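Local coordinates for Non-structural protein 2 (Infectious bronchitis virus, PDB 7F52), which is of uncertain function, but as a coronavirus non-structural protein is probably cut from the replicase polyprotein and acts within infected cells, at residues L18-I23 with V87-S92; E112-A117 with I152-M157; R191-A196 with A244-A249; A276-V281 with F294-N299; L371-T376 with T425-A430. One frame throughout, in Å; residues are numbered along the deposited sequence.

How the contacts relate
Contact 4 is the buried one, a hairpin pair near the middle of the elongated chain that also faces the second subunit; the other four are partly buried, with charged or polar residues at their margins. No two hold the same pair of elements, but helix 206-219 packs against both contact 2 and contact 3. Contacts 1 and 5 lie on opposite sides of the chain's centre, their own centres about 97 Å apart. Chemistry follows position: main-chain bonds dominate contact 4, leucine, valine and isoleucine side chains carry the helix pairs of contacts 2 and 3, and contacts 1 and 5 tie loops to strand ends with acidic side chains at the surface.

Contact 1: L18-I23 with V87-S92; sequences LVSKDI and VLKATS
The carboxylate of D22 is the flat group of this contact, and the end of K89 comes to it with CE and NZ almost equally far from both oxygens. K89 NZ lies 3.9 Å from D22 OD2, a long salt bridge; the placement of this acid is doubtful, so the pair is best read as loose, though oppositely charged ends suit an exposed margin. On its way there the lysine, with CG anti to the backbone N (chi1 160°) and a bend at chi2, lays its CD 3.3 Å from S20 OG. S20 is small enough to let this aliphatic stem pass. Deeper in, L88 brings CD2 up between the two methyls of V19, 4.2 Å from both CG1 and CG2, the side chains lying side by side. L97 and I100 of helix 94-100 also meet L88, and L31 meets V19, so branched apolar residues suit this buried layer. Nearer the surface L18 CB packs 3.7 Å from V87 CG1. The loop 87-92 thus runs alongside strand 17-19, an outermost strand of a mixed three-stranded sheet, in the same direction, and then closes a type I beta turn, with S92 N bonded to K89 O, that leads into helix 94-100.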
# COMPACT_ATOMS: atom_id res chain seq x y z
N LEU A 18 -19.88 35.63 35.19
CA LEU A 18 -18.76 35.10 35.96
C LEU A 18 -19.05 33.68 36.47
O LEU A 18 -20.20 33.33 36.75
CB LEU A 18 -18.44 36.01 37.15
CG LEU A 18 -17.95 37.42 36.84
CD1 LEU A 18 -17.41 38.08 38.10
CD2 LEU A 18 -16.91 37.40 35.74
N VAL A 19 -18.00 32.87 36.56
CA VAL A 19 -18.08 31.50 37.06
C VAL A 19 -16.82 31.16 37.85
O VAL A 19 -15.71 31.50 37.42
CB VAL A 19 -18.26 30.47 35.92
CG1 VAL A 19 -18.40 29.06 36.47
CG2 VAL A 19 -19.46 30.81 35.04
N SER A 20 -16.97 30.50 38.99
CA SER A 20 -15.83 30.22 39.87
C SER A 20 -15.06 28.97 39.43
O SER A 20 -15.66 28.02 38.91
CB SER A 20 -16.29 30.15 41.33
OG SER A 20 -15.18 30.06 42.21
N LYS A 21 -13.75 28.98 39.66
CA LYS A 21 -12.86 27.89 39.25
C LYS A 21 -13.58 27.31 40.45
O LYS A 21 -14.29 28.02 41.15
CB LYS A 21 -11.44 28.39 39.01
CG LYS A 21 -11.25 29.26 37.81
CD LYS A 21 -9.77 29.55 37.62
CE LYS A 21 -9.56 30.93 37.02
NZ LYS A 21 -8.12 31.28 36.93
N ASP A 22 -13.42 26.02 40.68
CA ASP A 22 -13.96 25.43 41.90
C ASP A 22 -15.43 25.14 42.14
O ASP A 22 -15.82 24.75 43.24
CB ASP A 22 -13.23 25.73 43.23
CG ASP A 22 -13.83 26.91 43.98
OD1 ASP A 22 -14.10 27.96 43.36
OD2 ASP A 22 -13.99 26.79 45.22
N ILE A 23 -16.22 25.32 41.10
CA ILE A 23 -17.60 24.85 41.08
C ILE A 23 -17.55 23.32 41.08
O ILE A 23 -16.60 22.72 40.57
CB ILE A 23 -18.34 25.36 39.83
CG1 ILE A 23 -17.58 24.96 38.55
CG2 ILE A 23 -18.53 26.87 39.89
CD1 ILE A 23 -18.26 25.44 37.27
N VAL A 87 -22.81 36.39 38.81
CA VAL A 87 -21.70 35.51 39.28
C VAL A 87 -22.23 34.10 39.51
O VAL A 87 -23.46 33.93 39.51
CB VAL A 87 -21.04 36.08 40.55
CG1 VAL A 87 -19.58 35.66 40.68
CG2 VAL A 87 -21.15 37.59 40.61
N LEU A 88 -21.33 33.13 39.66
CA LEU A 88 -21.70 31.74 39.91
C LEU A 88 -20.60 31.24 40.84
O LEU A 88 -19.51 31.81 40.86
CB LEU A 88 -21.94 31.12 38.53
CG LEU A 88 -22.89 29.94 38.45
CD1 LEU A 88 -24.33 30.41 38.29
CD2 LEU A 88 -22.48 29.03 37.31
N LYS A 89 -20.86 30.20 41.63
CA LYS A 89 -19.86 29.68 42.57
C LYS A 89 -20.49 28.40 43.15
O LYS A 89 -21.68 28.17 42.95
CB LYS A 89 -19.20 30.65 43.58
CG LYS A 89 -18.53 30.07 44.84
CD LYS A 89 -17.03 30.39 44.92
CE LYS A 89 -16.30 29.66 46.06
NZ LYS A 89 -15.03 30.34 46.47
N ALA A 90 -19.69 27.57 43.83
CA ALA A 90 -19.99 26.16 44.14
C ALA A 90 -21.39 25.88 44.68
O ALA A 90 -21.91 24.78 44.50
CB ALA A 90 -18.90 25.58 45.01
N THR A 91 -21.98 26.84 45.37
CA THR A 91 -23.24 26.56 46.01
C THR A 91 -24.47 26.86 45.18
O THR A 91 -25.60 26.76 45.65
CB THR A 91 -23.22 27.33 47.34
OG1 THR A 91 -22.54 28.57 47.16
CG2 THR A 91 -22.48 26.52 48.40
N SER A 92 -24.24 27.20 43.91
CA SER A 92 -25.32 27.47 42.98
C SER A 92 -26.00 26.18 42.56
O SER A 92 -25.42 25.09 42.66
CB SER A 92 -24.79 28.21 41.76
OG SER A 92 -23.67 29.02 42.10

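Contact 2: E112-A117 with I152-M157; sequences ELLKTA and IHVSSM
This is a small apolar contact between two helices: the last turn of helix 105-115, with the residues just beyond it, meets one side of the short helix 152-158, and a histidine adds one weak polar link at the margin. V154 is the hub. Its CG2 methyl stands 4.0 Å from L113 CD2 and 4.1 Å from L114 CD2, so two consecutive leucines close on one valine. They arrive differently: L113, with CG anti to its backbone N (chi1 177°), reaches out to meet V154 tip to tip, whereas L114 crosses it at about a right angle. The short, beta-branched valine offers both methyls to L113 and CG2 alone to L114. One turn further along, M157 extends its terminal CE to 4.5 Å from L113 CD2, a looser touch for which a long, flexible side chain is apt. R130 of helix 124-137 and F138 beyond it also pack on L113, which is buried. At the more exposed side A117 CB sits in the plane of the H153 ring, at its edge, 3.7 Å from CD2. The neighbouring NE2 donates to A117 O at 3.4 Å, with an N-H...O angle of 151°, a weak bond. W120 meets the histidine ring with the planes about 35° apart. The helices are thus probably held mainly by packing of methyl groups, while past the end of helix 105-115 H153 NE2 weakly helps S121 OG to satisfy A117 O.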
# COMPACT_ATOMS: atom_id res chain seq x y z
N GLU A 112 -32.53 15.51 37.46
CA GLU A 112 -33.48 14.52 37.93
C GLU A 112 -32.77 13.16 37.99
O GLU A 112 -32.95 12.40 38.95
CB GLU A 112 -34.73 14.42 37.05
CG GLU A 112 -35.71 13.37 37.60
CD GLU A 112 -36.31 13.74 38.98
OE1 GLU A 112 -36.20 14.92 39.41
OE2 GLU A 112 -36.86 12.84 39.66
N LEU A 113 -31.95 12.88 36.98
CA LEU A 113 -31.07 11.71 37.02
C LEU A 113 -30.16 11.78 38.25
O LEU A 113 -29.93 10.77 38.91
CB LEU A 113 -30.23 11.62 35.74
CG LEU A 113 -29.22 10.48 35.65
CD1 LEU A 113 -29.93 9.18 35.33
CD2 LEU A 113 -28.14 10.80 34.63
N LEU A 114 -29.66 12.97 38.55
CA LEU A 114 -28.88 13.20 39.77
C LEU A 114 -29.66 12.86 41.04
O LEU A 114 -29.13 12.25 41.97
CB LEU A 114 -28.41 14.65 39.86
CG LEU A 114 -27.05 14.96 39.25
CD1 LEU A 114 -26.56 16.35 39.66
CD2 LEU A 114 -26.07 13.88 39.66
N LYS A 115 -30.92 13.29 41.09
CA LYS A 115 -31.77 13.06 42.25
C LYS A 115 -32.01 11.57 42.43
O LYS A 115 -31.95 11.04 43.54
CB LYS A 115 -33.12 13.80 42.12
CG LYS A 115 -34.15 13.39 43.16
CD LYS A 115 -35.56 13.90 42.81
CE LYS A 115 -36.65 12.98 43.37
NZ LYS A 115 -38.03 13.45 43.03
N THR A 116 -32.26 10.88 41.32
CA THR A 116 -32.53 9.45 41.35
C THR A 116 -31.22 8.63 41.44
O THR A 116 -31.24 7.40 41.32
CB THR A 116 -33.35 9.01 40.10
OG1 THR A 116 -32.58 9.24 38.90
CG2 THR A 116 -34.66 9.79 40.02
N ALA A 117 -30.11 9.31 41.70
CA ALA A 117 -28.82 8.63 41.84
C ALA A 117 -28.65 7.71 43.06
O ALA A 117 -27.58 7.14 43.27
CB ALA A 117 -27.67 9.62 41.64
N ILE A 152 -18.36 11.71 38.10
CA ILE A 152 -18.03 10.30 37.95
C ILE A 152 -19.21 9.39 38.20
O ILE A 152 -19.41 8.47 37.43
CB ILE A 152 -16.90 9.89 38.87
CG1 ILE A 152 -15.66 10.69 38.49
CG2 ILE A 152 -16.62 8.39 38.72
CD1 ILE A 152 -14.39 10.06 38.94
N HIS A 153 -20.00 9.66 39.23
CA HIS A 153 -21.21 8.88 39.48
C HIS A 153 -21.92 8.62 38.14
O HIS A 153 -22.16 7.47 37.78
CB HIS A 153 -22.13 9.61 40.46
CG HIS A 153 -22.85 8.70 41.42
ND1 HIS A 153 -22.23 7.66 42.09
CD2 HIS A 153 -24.14 8.70 41.84
CE1 HIS A 153 -23.11 7.06 42.87
NE2 HIS A 153 -24.28 7.66 42.73
N VAL A 154 -22.21 9.70 37.42
CA VAL A 154 -23.02 9.64 36.16
C VAL A 154 -22.19 9.14 34.98
O VAL A 154 -22.69 8.32 34.23
CB VAL A 154 -23.63 11.01 35.85
CG1 VAL A 154 -24.06 11.10 34.40
CG2 VAL A 154 -24.79 11.32 36.76
N SER A 155 -20.97 9.62 34.84
CA SER A 155 -20.15 9.22 33.68
C SER A 155 -19.66 7.77 33.78
O SER A 155 -19.31 7.23 32.78
CB SER A 155 -19.01 10.15 33.48
OG SER A 155 -17.91 9.70 34.22
N SER A 156 -19.65 7.15 34.95
CA SER A 156 -19.20 5.74 34.95
C SER A 156 -20.39 4.81 34.72
O SER A 156 -20.16 3.61 34.57
CB SER A 156 -18.50 5.42 36.22
OG SER A 156 -17.11 5.62 36.07
N MET A 157 -21.60 5.35 34.69
CA MET A 157 -22.82 4.54 34.52
C MET A 157 -23.20 4.48 33.05
O MET A 157 -23.60 3.42 32.60
CB MET A 157 -23.98 5.15 35.31
CG MET A 157 -25.30 4.44 35.12
SD MET A 157 -26.23 5.11 33.76
CE MET A 157 -26.10 6.85 34.13

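Contact 3: R191-A196 with A244-A249; sequences RIFQKA and ASINGA
S245 O is gripped twice: A249 N of its own helix donates to it at 2.9 Å, and a water, itself taking an N-H from R191 NH2 at 3.2 Å, donates to it from the side of the other helix. This water bridge edges a roughly antiparallel, obliquely crossed packing of two helices, 182-197 and 244-255, whose segments run at 146° with axes 10.1 Å apart. The main apolar meeting is I192 against I246, with the two CG1 atoms 3.7 Å apart; branched side chains give each helix a broad apolar surface here. F193 contributes its CE2 at 4.4 Å from I246 CD1, while F217 and L213 of helix 206-219 pack on the phenylalanine. F238 also covers I246. Beside this pair the second helix carries small residues, S245 and A249: A249 CB sits at the edge of the R191 guanidinium, near its plane, and the water lies in that plane too. One face of the guanidinium is met by CD1 of the adjacent I192, and Q188 OE1 bonds NE, so the long arginine is steadied at an exposed margin. S245 OG, set between its backbone N and carbonyl carbon (chi1 51°), nestles against I192, 3.4 Å from CG2 and 3.5 Å from CD1.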
# COMPACT_ATOMS: atom_id res chain seq x y z
N ARG A 191 -13.68 -8.83 30.64
CA ARG A 191 -12.83 -8.81 31.82
C ARG A 191 -12.14 -7.47 32.03
O ARG A 191 -12.06 -7.00 33.15
CB ARG A 191 -11.78 -9.92 31.74
CG ARG A 191 -10.84 -9.92 32.94
CD ARG A 191 -9.90 -11.12 32.94
NE ARG A 191 -8.81 -10.99 31.98
CZ ARG A 191 -7.70 -10.30 32.22
NH1 ARG A 191 -7.56 -9.70 33.41
NH2 ARG A 191 -6.73 -10.22 31.31
N ILE A 192 -11.66 -6.85 30.96
CA ILE A 192 -10.87 -5.62 31.11
C ILE A 192 -11.77 -4.38 31.28
O ILE A 192 -11.43 -3.45 32.00
CB ILE A 192 -9.92 -5.42 29.91
CG1 ILE A 192 -8.95 -6.59 29.80
CG2 ILE A 192 -9.13 -4.13 30.05
CD1 ILE A 192 -8.09 -6.79 31.05
N PHE A 193 -12.92 -4.38 30.62
CA PHE A 193 -13.85 -3.29 30.80
C PHE A 193 -14.51 -3.34 32.17
O PHE A 193 -14.93 -2.30 32.71
CB PHE A 193 -14.92 -3.30 29.72
CG PHE A 193 -14.57 -2.48 28.52
CD1 PHE A 193 -14.69 -1.10 28.56
CD2 PHE A 193 -14.12 -3.08 27.34
CE1 PHE A 193 -14.37 -0.33 27.45
CE2 PHE A 193 -13.79 -2.32 26.25
CZ PHE A 193 -13.92 -0.94 26.30
N GLN A 194 -14.61 -4.54 32.75
CA GLN A 194 -15.16 -4.63 34.11
C GLN A 194 -14.21 -4.00 35.11
O GLN A 194 -14.61 -3.18 35.92
CB GLN A 194 -15.45 -6.08 34.50
CG GLN A 194 -16.35 -6.19 35.75
CD GLN A 194 -15.61 -5.89 37.04
OE1 GLN A 194 -14.45 -6.29 37.20
NE2 GLN A 194 -16.26 -5.17 37.95
N LYS A 195 -12.95 -4.41 35.07
CA LYS A 195 -11.92 -3.84 35.92
C LYS A 195 -11.84 -2.31 35.79
O LYS A 195 -11.71 -1.59 36.80
CB LYS A 195 -10.58 -4.49 35.58
CG LYS A 195 -9.38 -3.98 36.34
CD LYS A 195 -8.07 -4.63 35.83
CE LYS A 195 -8.06 -6.14 36.10
NZ LYS A 195 -6.70 -6.78 36.00
N ALA A 196 -11.92 -1.83 34.55
CA ALA A 196 -11.82 -0.40 34.26
C ALA A 196 -12.98 0.37 34.83
O ALA A 196 -12.79 1.47 35.34
CB ALA A 196 -11.74 -0.16 32.77
N ALA A 244 -5.11 -1.59 26.33
CA ALA A 244 -4.05 -2.36 25.68
C ALA A 244 -3.92 -3.76 26.25
O ALA A 244 -3.50 -4.68 25.55
CB ALA A 244 -2.70 -1.65 25.77
N SER A 245 -4.28 -3.93 27.51
CA SER A 245 -4.13 -5.24 28.14
C SER A 245 -5.02 -6.28 27.45
O SER A 245 -4.78 -7.49 27.59
CB SER A 245 -4.47 -5.15 29.63
OG SER A 245 -5.72 -4.51 29.79
N ILE A 246 -6.03 -5.82 26.71
CA ILE A 246 -6.81 -6.72 25.86
C ILE A 246 -5.92 -7.36 24.79
O ILE A 246 -5.95 -8.58 24.59
CB ILE A 246 -7.99 -6.00 25.18
CG1 ILE A 246 -9.16 -5.87 26.14
CG2 ILE A 246 -8.44 -6.76 23.92
CD1 ILE A 246 -10.18 -4.85 25.68
N ASN A 247 -5.13 -6.53 24.10
CA ASN A 247 -4.13 -7.03 23.16
C ASN A 247 -3.21 -8.01 23.86
O ASN A 247 -2.98 -9.13 23.36
CB ASN A 247 -3.34 -5.88 22.55
CG ASN A 247 -4.15 -5.08 21.53
OD1 ASN A 247 -5.17 -5.56 21.02
ND2 ASN A 247 -3.70 -3.87 21.24
N GLY A 248 -2.71 -7.59 25.03
CA GLY A 248 -1.79 -8.40 25.82
C GLY A 248 -2.31 -9.80 26.05
O GLY A 248 -1.60 -10.77 25.77
N ALA A 249 -3.55 -9.92 26.53
CA ALA A 249 -4.15 -11.22 26.78
C ALA A 249 -4.27 -12.06 25.50
O ALA A 249 -3.96 -13.25 25.50
CB ALA A 249 -5.53 -11.06 27.43
O HOH W 1 -4.07 -8.61 30.43

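Contact 4: A276-V281 with F294-N299; sequences AAVRIV and FEVVGN
Strands 276-281 and 293-297 form a beta hairpin, the last two strands of a four-stranded antiparallel sheet. R279 and E295 make the central hydrogen-bonded pair: R279 N donates to E295 O at 2.7 Å, and E295 N returns a bond to R279 O at 2.8 Å. The same two residues meet again through their side chains. These lie side by side, and a bend at chi3 (-21°) turns the arginine so that E295 OE2 sits 3.1 Å above the centre of its guanidinium plane. NH2 is 3.2 Å from OE2, yet no N-H points at it; the salt bridge is one of charges alone. V297 CG1 flanks the guanidinium at its edge, 3.6 Å from NH2. On the opposite face of the sheet V278 places CG2 over one face of the F294 ring, 3.9 Å from CG, and its CG1 meets V296 CG2 at 3.6 Å. Beta-branched valines suit extended strands, and L359 of strand 357-371 helps bury them. Near the second subunit, G298 O accepts a bond from N356 ND2 of that subunit. One face of the hairpin is therefore apolar throughout, with V278, I280, F294 and V296, while the other mixes buried A277 and V297 with the partly exposed R279-E295 pair, whose electrostatic attraction probably supplements the main-chain bonds.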
# COMPACT_ATOMS: atom_id res chain seq x y z
N ALA A 276 0.85 -10.96 8.97
CA ALA A 276 -0.29 -11.33 8.16
C ALA A 276 -0.86 -12.65 8.59
O ALA A 276 -0.12 -13.55 8.97
CB ALA A 276 0.08 -11.40 6.70
N ALA A 277 -2.18 -12.73 8.58
CA ALA A 277 -2.89 -13.97 8.79
C ALA A 277 -3.20 -14.54 7.44
O ALA A 277 -3.53 -13.81 6.50
CB ALA A 277 -4.17 -13.73 9.55
N VAL A 278 -3.10 -15.85 7.31
CA VAL A 278 -3.47 -16.44 6.03
C VAL A 278 -4.36 -17.61 6.32
O VAL A 278 -4.34 -18.19 7.41
CB VAL A 278 -2.22 -16.90 5.16
CG1 VAL A 278 -1.36 -15.72 4.75
CG2 VAL A 278 -1.38 -17.93 5.89
N ARG A 279 -5.16 -17.93 5.33
CA ARG A 279 -5.93 -19.15 5.32
C ARG A 279 -5.06 -20.23 4.64
O ARG A 279 -4.37 -19.92 3.67
CB ARG A 279 -7.24 -18.89 4.61
CG ARG A 279 -8.07 -20.09 4.34
CD ARG A 279 -9.32 -19.67 3.55
NE ARG A 279 -9.66 -18.25 3.69
CZ ARG A 279 -10.78 -17.70 3.19
NH1 ARG A 279 -11.66 -18.47 2.56
NH2 ARG A 279 -11.05 -16.40 3.35
N ILE A 280 -5.07 -21.45 5.16
CA ILE A 280 -4.31 -22.54 4.55
C ILE A 280 -5.20 -23.31 3.59
O ILE A 280 -6.13 -24.02 3.99
CB ILE A 280 -3.73 -23.53 5.58
CG1 ILE A 280 -2.79 -22.83 6.56
CG2 ILE A 280 -2.99 -24.69 4.85
CD1 ILE A 280 -2.66 -23.56 7.89
N VAL A 281 -4.93 -23.16 2.30
CA VAL A 281 -5.73 -23.85 1.31
C VAL A 281 -5.10 -25.17 0.91
O VAL A 281 -3.90 -25.25 0.60
CB VAL A 281 -5.96 -22.98 0.08
CG1 VAL A 281 -6.75 -23.76 -0.95
CG2 VAL A 281 -6.68 -21.70 0.47
N PHE A 294 -1.48 -20.66 0.42
CA PHE A 294 -1.96 -19.68 1.37
C PHE A 294 -2.87 -18.65 0.69
O PHE A 294 -2.64 -18.25 -0.47
CB PHE A 294 -0.80 -18.96 2.03
CG PHE A 294 0.11 -19.86 2.80
CD1 PHE A 294 -0.37 -21.04 3.35
CD2 PHE A 294 1.43 -19.52 3.02
CE1 PHE A 294 0.46 -21.88 4.07
CE2 PHE A 294 2.27 -20.36 3.75
CZ PHE A 294 1.78 -21.53 4.27
N GLU A 295 -3.90 -18.24 1.44
CA GLU A 295 -4.78 -17.14 1.07
C GLU A 295 -4.91 -16.10 2.19
O GLU A 295 -5.61 -16.30 3.17
CB GLU A 295 -6.16 -17.66 0.70
CG GLU A 295 -7.08 -16.58 0.14
CD GLU A 295 -8.50 -17.07 -0.06
OE1 GLU A 295 -8.72 -18.00 -0.87
OE2 GLU A 295 -9.41 -16.53 0.62
N VAL A 296 -4.23 -14.98 2.02
CA VAL A 296 -4.24 -13.89 2.98
C VAL A 296 -5.68 -13.37 3.33
O VAL A 296 -6.51 -13.12 2.43
CB VAL A 296 -3.29 -12.77 2.40
CG1 VAL A 296 -3.99 -11.48 2.09
CG2 VAL A 296 -2.12 -12.53 3.33
N VAL A 297 -5.99 -13.27 4.62
CA VAL A 297 -7.28 -12.68 5.10
C VAL A 297 -7.12 -11.40 5.92
O VAL A 297 -6.10 -11.19 6.58
CB VAL A 297 -8.09 -13.65 6.00
CG1 VAL A 297 -8.38 -14.96 5.28
CG2 VAL A 297 -7.33 -13.92 7.31
N GLY A 298 -8.14 -10.56 5.91
CA GLY A 298 -8.11 -9.33 6.67
C GLY A 298 -6.99 -8.40 6.25
O GLY A 298 -6.58 -8.40 5.10
N ASN A 299 -6.50 -7.59 7.18
CA ASN A 299 -5.39 -6.69 6.89
C ASN A 299 -4.03 -7.41 6.99
O ASN A 299 -3.75 -8.09 7.98
CB ASN A 299 -5.44 -5.50 7.84
CG ASN A 299 -6.72 -4.67 7.67
OD1 ASN A 299 -7.02 -4.23 6.56
ND2 ASN A 299 -7.47 -4.46 8.78
O HOH W 2 -3.98 -10.69 7.86

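Contact 5: L371-T376 with T425-A430; sequences LSDGVT and TLAKAA
With CG anti to its carbonyl carbon and beside its backbone N (chi1 -71°), D373 swings its carboxylate across to the main chain of K428. OD2 takes the N-H of K428 at 2.8 Å on its anti lone pair, the one away from the other oxygen, with an N-H...O angle of 142°. The same oxygen lies close to A427 CB, at 3.5 Å, and the amide it holds belongs to the type I turn from A427 to A430. D373 itself stands within another type I turn, from L371 to G374, closed by G374 N on L371 O; glycine suits its end, where phi is positive. Before the turns the two chains pair in parallel, L371 with L426, as strands 357-371 and 424-426 end. L371 CD2 packs 4.1 Å from L426 CB, the side chains pointing the same way onto I379 of helix 377-390. L426 O also accepts from T425 OG1 at 2.6 Å. Buried leucines and a parallel strand pairing that ends here, with only a weak bond from S372 N to L426 O, thus give way to an acid-to-amide link at the surface; K428 NZ, 5.3 Å from D373 OD2 and not in contact with it, would probably still favour the ionised carboxylate.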
# COMPACT_ATOMS: atom_id res chain seq x y z
N LEU A 371 27.77 -34.11 -7.63
CA LEU A 371 28.99 -34.38 -8.41
C LEU A 371 29.13 -35.86 -8.75
O LEU A 371 29.88 -36.58 -8.10
CB LEU A 371 30.24 -33.91 -7.66
CG LEU A 371 30.21 -32.42 -7.35
CD1 LEU A 371 31.36 -32.01 -6.44
CD2 LEU A 371 30.23 -31.62 -8.65
N SER A 372 28.43 -36.29 -9.80
CA SER A 372 28.36 -37.70 -10.16
C SER A 372 29.71 -38.38 -10.47
O SER A 372 29.87 -39.58 -10.26
CB SER A 372 27.43 -37.85 -11.37
OG SER A 372 26.95 -39.18 -11.45
N ASP A 373 30.67 -37.62 -10.98
CA ASP A 373 31.95 -38.21 -11.34
C ASP A 373 33.06 -37.61 -10.50
O ASP A 373 34.21 -37.52 -10.92
CB ASP A 373 32.20 -38.03 -12.83
CG ASP A 373 31.28 -38.89 -13.69
OD1 ASP A 373 31.10 -40.08 -13.32
OD2 ASP A 373 30.74 -38.39 -14.71
N GLY A 374 32.70 -37.17 -9.30
CA GLY A 374 33.66 -36.59 -8.38
C GLY A 374 34.05 -35.18 -8.77
O GLY A 374 33.47 -34.59 -9.68
N VAL A 375 35.03 -34.61 -8.08
CA VAL A 375 35.51 -33.29 -8.47
C VAL A 375 36.47 -33.49 -9.62
O VAL A 375 37.65 -33.82 -9.47
CB VAL A 375 36.17 -32.52 -7.31
CG1 VAL A 375 36.83 -31.23 -7.83
CG2 VAL A 375 35.12 -32.19 -6.25
N THR A 376 35.90 -33.31 -10.80
CA THR A 376 36.60 -33.36 -12.06
C THR A 376 37.48 -32.12 -12.24
O THR A 376 37.17 -31.07 -11.70
CB THR A 376 35.54 -33.50 -13.16
OG1 THR A 376 35.52 -34.86 -13.64
CG2 THR A 376 35.68 -32.46 -14.27
N THR A 425 22.74 -31.96 -11.61
CA THR A 425 24.03 -32.67 -11.48
C THR A 425 25.07 -32.13 -12.44
O THR A 425 24.73 -31.80 -13.57
CB THR A 425 23.80 -34.17 -11.66
OG1 THR A 425 24.91 -34.76 -12.32
CG2 THR A 425 22.55 -34.48 -12.45
N LEU A 426 26.34 -32.19 -12.01
CA LEU A 426 27.50 -31.87 -12.83
C LEU A 426 27.89 -33.31 -13.11
O LEU A 426 27.43 -34.22 -12.42
CB LEU A 426 28.39 -30.80 -12.19
CG LEU A 426 28.06 -29.32 -12.27
CD1 LEU A 426 29.20 -28.50 -11.69
CD2 LEU A 426 27.76 -28.87 -13.67
N ALA A 427 28.74 -33.53 -14.11
CA ALA A 427 29.15 -34.90 -14.45
C ALA A 427 30.47 -34.68 -15.20
O ALA A 427 30.98 -33.57 -15.28
CB ALA A 427 28.28 -35.88 -15.19
N LYS A 428 31.03 -35.77 -15.73
CA LYS A 428 32.30 -35.73 -16.46
C LYS A 428 32.38 -34.93 -17.76
O LYS A 428 33.43 -34.81 -18.38
CB LYS A 428 32.59 -37.10 -17.09
CG LYS A 428 34.06 -37.38 -17.26
CD LYS A 428 34.29 -38.68 -18.01
CE LYS A 428 33.21 -39.71 -17.72
NZ LYS A 428 33.43 -40.96 -18.51
N ALA A 429 31.23 -34.36 -18.14
CA ALA A 429 31.12 -33.61 -19.38
C ALA A 429 30.88 -32.19 -18.90
O ALA A 429 30.17 -31.42 -19.55
CB ALA A 429 30.00 -34.05 -20.33
N ALA A 430 31.45 -31.85 -17.76
CA ALA A 430 31.29 -30.50 -17.26
C ALA A 430 32.35 -29.57 -17.80
O ALA A 430 33.53 -29.76 -17.58
CB ALA A 430 31.33 -30.50 -15.74